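Local coordinates for dual specificity protein phosphatase 15 (Homo sapiens, PDB 1YZ4) that removes phosphate from phosphotyrosine, phosphoserine and phosphothreonine residues of proteins through the dual-specificity phosphatase catalytic domain present here, at residues A[104-114]-A[139-150]. The protein carries 1 engineered substitution. Numbering follows the deposited sequence.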
loop_
_atom_site.group_PDB
_atom_site.type_symbol
_atom_site.label_atom_id
_atom_site.label_comp_id
_atom_site.label_asym_id
_atom_site.label_seq_id
_atom_site.Cartn_x
_atom_site.Cartn_y
_atom_site.Cartn_z
ATOM N N ALA A 104 2.789 -1.257 6.355
ATOM C CA ALA A 104 2.683 -0.251 7.395
ATOM C C ALA A 104 1.210 -0.009 7.729
ATOM O O ALA A 104 0.843 0.140 8.892
ATOM C CB ALA A 104 3.331 1.032 6.926
ATOM N N TYR A 105 0.365 0.024 6.703
ATOM C CA TYR A 105 -1.060 0.240 6.909
ATOM C C TYR A 105 -1.693 -0.886 7.717
ATOM O O TYR A 105 -2.400 -0.651 8.695
ATOM C CB TYR A 105 -1.795 0.322 5.578
ATOM C CG TYR A 105 -3.273 0.542 5.772
ATOM C CD1 TYR A 105 -3.759 1.785 6.181
ATOM C CD2 TYR A 105 -4.188 -0.499 5.596
ATOM C CE1 TYR A 105 -5.116 1.988 6.413
ATOM C CE2 TYR A 105 -5.554 -0.302 5.828
ATOM C CZ TYR A 105 -6.004 0.947 6.235
ATOM O OH TYR A 105 -7.341 1.161 6.463
ATOM N N VAL A 106 -1.451 -2.117 7.276
ATOM C CA VAL A 106 -2.004 -3.285 7.939
ATOM C C VAL A 106 -1.469 -3.409 9.360
ATOM O O VAL A 106 -2.170 -3.874 10.255
ATOM C CB VAL A 106 -1.699 -4.561 7.133
ATOM C CG1 VAL A 106 -2.255 -5.792 7.851
ATOM C CG2 VAL A 106 -2.322 -4.435 5.741
ATOM N N MET A 107 -0.229 -2.986 9.574
ATOM C CA MET A 107 0.333 -3.044 10.917
ATOM C C MET A 107 -0.493 -2.159 11.848
ATOM O O MET A 107 -0.870 -2.587 12.939
ATOM C CB MET A 107 1.788 -2.563 10.920
ATOM C CG MET A 107 2.788 -3.576 10.393
ATOM S SD MET A 107 4.406 -2.848 10.057
ATOM C CE MET A 107 5.034 -2.646 11.712
ATOM N N THR A 108 -0.794 -0.935 11.411
ATOM C CA THR A 108 -1.555 -0.026 12.258
ATOM C C THR A 108 -3.000 -0.456 12.513
ATOM O O THR A 108 -3.480 -0.322 13.642
ATOM C CB THR A 108 -1.559 1.444 11.724
ATOM O OG1 THR A 108 -2.831 1.748 11.143
ATOM C CG2 THR A 108 -0.468 1.663 10.704
ATOM N N VAL A 109 -3.694 -0.979 11.501
ATOM C CA VAL A 109 -5.083 -1.397 11.718
ATOM C C VAL A 109 -5.236 -2.740 12.428
ATOM O O VAL A 109 -6.309 -3.042 12.935
ATOM C CB VAL A 109 -5.916 -1.447 10.399
ATOM C CG1 VAL A 109 -5.974 -0.073 9.776
ATOM C CG2 VAL A 109 -5.336 -2.467 9.437
ATOM N N THR A 110 -4.172 -3.539 12.466
ATOM C CA THR A 110 -4.225 -4.842 13.141
ATOM C C THR A 110 -3.412 -4.861 14.439
ATOM O O THR A 110 -3.648 -5.689 15.322
ATOM C CB THR A 110 -3.685 -5.973 12.244
ATOM O OG1 THR A 110 -2.286 -5.780 12.036
ATOM C CG2 THR A 110 -4.399 -5.990 10.902
ATOM N N GLY A 111 -2.448 -3.955 14.546
ATOM C CA GLY A 111 -1.613 -3.905 15.734
ATOM C C GLY A 111 -0.539 -4.977 15.722
ATOM O O GLY A 111 0.181 -5.151 16.708
ATOM N N LEU A 112 -0.424 -5.682 14.596
ATOM C CA LEU A 112 0.550 -6.758 14.440
ATOM C C LEU A 112 1.882 -6.285 13.857
ATOM O O LEU A 112 1.933 -5.270 13.170
ATOM C CB LEU A 112 -0.054 -7.860 13.566
ATOM C CG LEU A 112 -1.377 -8.389 14.133
ATOM C CD1 LEU A 112 -2.013 -9.403 13.190
ATOM C CD2 LEU A 112 -1.104 -9.023 15.497
ATOM N N GLY A 113 2.954 -7.029 14.141
ATOM C CA GLY A 113 4.287 -6.681 13.659
ATOM C C GLY A 113 4.494 -6.831 12.157
ATOM O O GLY A 113 3.751 -7.553 11.496
ATOM N N TRP A 114 5.520 -6.177 11.615
ATOM C CA TRP A 114 5.758 -6.234 10.180
ATOM C C TRP A 114 6.095 -7.615 9.637
ATOM O O TRP A 114 5.811 -7.908 8.469
ATOM C CB TRP A 114 6.853 -5.244 9.765
ATOM C CG TRP A 114 8.214 -5.599 10.244
ATOM C CD1 TRP A 114 8.776 -5.266 11.442
ATOM C CD2 TRP A 114 9.198 -6.361 9.537
ATOM N NE1 TRP A 114 10.050 -5.769 11.523
ATOM C CE2 TRP A 114 10.336 -6.446 10.366
ATOM C CE3 TRP A 114 9.228 -6.982 8.279
ATOM C CZ2 TRP A 114 11.500 -7.127 9.980
ATOM C CZ3 TRP A 114 10.385 -7.662 7.891
ATOM C CH2 TRP A 114 11.506 -7.727 8.743
ATOM N N GLU A 139 10.419 -1.703 10.881
ATOM C CA GLU A 139 10.740 -2.075 12.255
ATOM C C GLU A 139 10.469 -0.870 13.158
ATOM O O GLU A 139 9.775 -0.982 14.167
ATOM C CB GLU A 139 12.217 -2.470 12.363
ATOM C CG GLU A 139 12.472 -3.938 12.648
ATOM C CD GLU A 139 12.070 -4.343 14.049
ATOM O OE1 GLU A 139 10.878 -4.204 14.394
ATOM O OE2 GLU A 139 12.947 -4.800 14.806
ATOM N N GLU A 140 11.031 0.279 12.779
ATOM C CA GLU A 140 10.855 1.516 13.534
ATOM C C GLU A 140 9.373 1.799 13.697
ATOM O O GLU A 140 8.862 1.878 14.807
ATOM C CB GLU A 140 11.487 2.699 12.797
ATOM C CG GLU A 140 13.006 2.751 12.801
ATOM C CD GLU A 140 13.547 3.888 11.935
ATOM O OE1 GLU A 140 13.123 5.054 12.136
ATOM O OE2 GLU A 140 14.397 3.611 11.057
ATOM N N PHE A 141 8.697 1.949 12.564
ATOM C CA PHE A 141 7.274 2.246 12.524
ATOM C C PHE A 141 6.468 1.366 13.471
ATOM O O PHE A 141 5.569 1.848 14.164
ATOM C CB PHE A 141 6.749 2.081 11.099
ATOM C CG PHE A 141 5.282 2.361 10.962
ATOM C CD1 PHE A 141 4.804 3.670 10.996
ATOM C CD2 PHE A 141 4.370 1.312 10.836
ATOM C CE1 PHE A 141 3.441 3.931 10.910
ATOM C CE2 PHE A 141 3.004 1.560 10.749
ATOM C CZ PHE A 141 2.535 2.876 10.788
ATOM N N GLY A 142 6.791 0.077 13.496
ATOM C CA GLY A 142 6.075 -0.835 14.365
ATOM C C GLY A 142 6.215 -0.452 15.825
ATOM O O GLY A 142 5.239 -0.440 16.575
ATOM N N TRP A 143 7.437 -0.125 16.225
ATOM C CA TRP A 143 7.714 0.247 17.602
ATOM C C TRP A 143 7.141 1.610 17.974
ATOM O O TRP A 143 6.431 1.748 18.971
ATOM C CB TRP A 143 9.228 0.270 17.838
ATOM C CG TRP A 143 9.627 0.452 19.283
ATOM C CD1 TRP A 143 9.752 -0.527 20.231
ATOM C CD2 TRP A 143 9.951 1.687 19.940
ATOM N NE1 TRP A 143 10.137 0.020 21.434
ATOM C CE2 TRP A 143 10.264 1.375 21.284
ATOM C CE3 TRP A 143 10.005 3.024 19.525
ATOM C CZ2 TRP A 143 10.629 2.355 22.215
ATOM C CZ3 TRP A 143 10.369 4.000 20.454
ATOM C CH2 TRP A 143 10.675 3.657 21.782
ATOM N N ALA A 144 7.446 2.614 17.158
ATOM C CA ALA A 144 7.025 3.982 17.437
ATOM C C ALA A 144 5.621 4.453 17.047
ATOM O O ALA A 144 4.731 4.579 17.889
ATOM C CB ALA A 144 8.063 4.950 16.848
ATOM N N SER A 145 5.442 4.707 15.760
ATOM C CA SER A 145 4.210 5.257 15.217
ATOM C C SER A 145 2.943 4.415 15.043
ATOM O O SER A 145 1.835 4.934 15.163
ATOM C CB SER A 145 4.567 5.898 13.888
ATOM O OG SER A 145 5.859 6.471 13.981
ATOM N N SER A 146 3.098 3.134 14.748
ATOM C CA SER A 146 1.959 2.256 14.514
ATOM C C SER A 146 0.740 2.469 15.427
ATOM O O SER A 146 -0.326 2.890 14.965
ATOM C CB SER A 146 2.427 0.798 14.579
ATOM O OG SER A 146 1.429 -0.079 14.094
ATOM N N GLN A 147 0.895 2.169 16.714
ATOM C CA GLN A 147 -0.185 2.311 17.687
ATOM C C GLN A 147 -0.787 3.727 17.771
ATOM O O GLN A 147 -2.013 3.894 17.867
ATOM C CB GLN A 147 0.329 1.898 19.070
ATOM C CG GLN A 147 0.838 0.464 19.151
ATOM C CD GLN A 147 1.823 0.253 20.300
ATOM O OE1 GLN A 147 2.958 0.736 20.257
ATOM N NE2 GLN A 147 1.389 -0.464 21.333
ATOM N N LYS A 148 0.076 4.740 17.758
ATOM C CA LYS A 148 -0.377 6.127 17.844
ATOM C C LYS A 148 -1.262 6.439 16.646
ATOM O O LYS A 148 -2.315 7.075 16.771
ATOM C CB LYS A 148 0.821 7.087 17.870
ATOM C CG LYS A 148 0.427 8.552 18.025
ATOM C CD LYS A 148 1.615 9.511 17.901
ATOM C CE LYS A 148 1.161 10.970 18.071
ATOM N NZ LYS A 148 2.277 11.964 17.964
ATOM N N LEU A 149 -0.836 5.973 15.479
ATOM C CA LEU A 149 -1.602 6.207 14.275
ATOM C C LEU A 149 -2.969 5.532 14.347
ATOM O O LEU A 149 -3.966 6.124 13.937
ATOM C CB LEU A 149 -0.837 5.708 13.054
ATOM C CG LEU A 149 -0.802 6.708 11.898
ATOM C CD1 LEU A 149 -0.064 6.076 10.719
ATOM C CD2 LEU A 149 -2.225 7.119 11.507
ATOM N N ARG A 150 -3.029 4.305 14.872
ATOM C CA ARG A 150 -4.315 3.618 14.961
ATOM C C ARG A 150 -5.313 4.468 15.750
ATOM O O ARG A 150 -6.458 4.657 15.325
ATOM C CB ARG A 150 -4.193 2.239 15.625
ATOM C CG ARG A 150 -5.345 1.323 15.219
ATOM C CD ARG A 150 -5.866 0.412 16.320
ATOM N NE ARG A 150 -5.052 -0.776 16.552
ATOM C CZ ARG A 150 -5.552 -2.000 16.726
ATOM N NH1 ARG A 150 -6.864 -2.203 16.686
ATOM N NH2 ARG A 150 -4.742 -3.025 16.961
HETATM O O HOH W 1 1.937 -2.716 14.489
HETATM O O HOH W 2 -1.479 -0.320 15.875
#
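R150 reaches across the C-terminal end of helix 97-110, past the carbonyl oxygens of T108, V109 and T110. Its CB lies 3.3 Å from T108 O, and CG and CD pass the same oxygen. With CG anti to the backbone N (chi1 -157°) and further bends at chi2 and chi3, the chain then turns along the helix end. NE is still near T108 O, at an angle too poor for a hydrogen bond. The guanidinium carries V109 O over one face, 3.9 Å above its plane, while NH2 comes to 3.3 Å from T110 O. G111, whose positive phi takes the chain out of the helix, lies beside the same nitrogen. Within this terminus, T110 OG1 donates to V106 O and accepts from L112 N in an ST turn.

Further back, segment 145-150 of helix 145-157 crosses segment 104-110 of helix 97-110 at -64°, with 8.1 Å between their axes. The crossing is close at T108 and S146, whose CA atoms are 4.8 Å apart. One water links S146 OG with L112 O and, weakly, with M107 O; a second donates to T108 O and bonds weakly to the serine.

F141 fills the apolar side. A104 CB makes a CH-pi contact over its ring face, 4.3 Å from the centroid, whereas M107 CE comes to its edge; the place of T108 CG2 there is doubtful. The methionine methyl continues to G142 CA, at 3.4 Å. F70 packs edge-to-face with F141, and I74 of helix 70-82 touches both T108 and F141. At the far end, E139 CG lies obliquely against the indole of W114, near NE1.

The contact thus joins helix 97-110 and the start of helix 114-123 to helices 132-143 and 145-157, away from the active-site position. Its apolar part is direct packing, its serine is bridged by water, and the positive charge of R150 probably interacts favourably with the carbonyl-rich helix end.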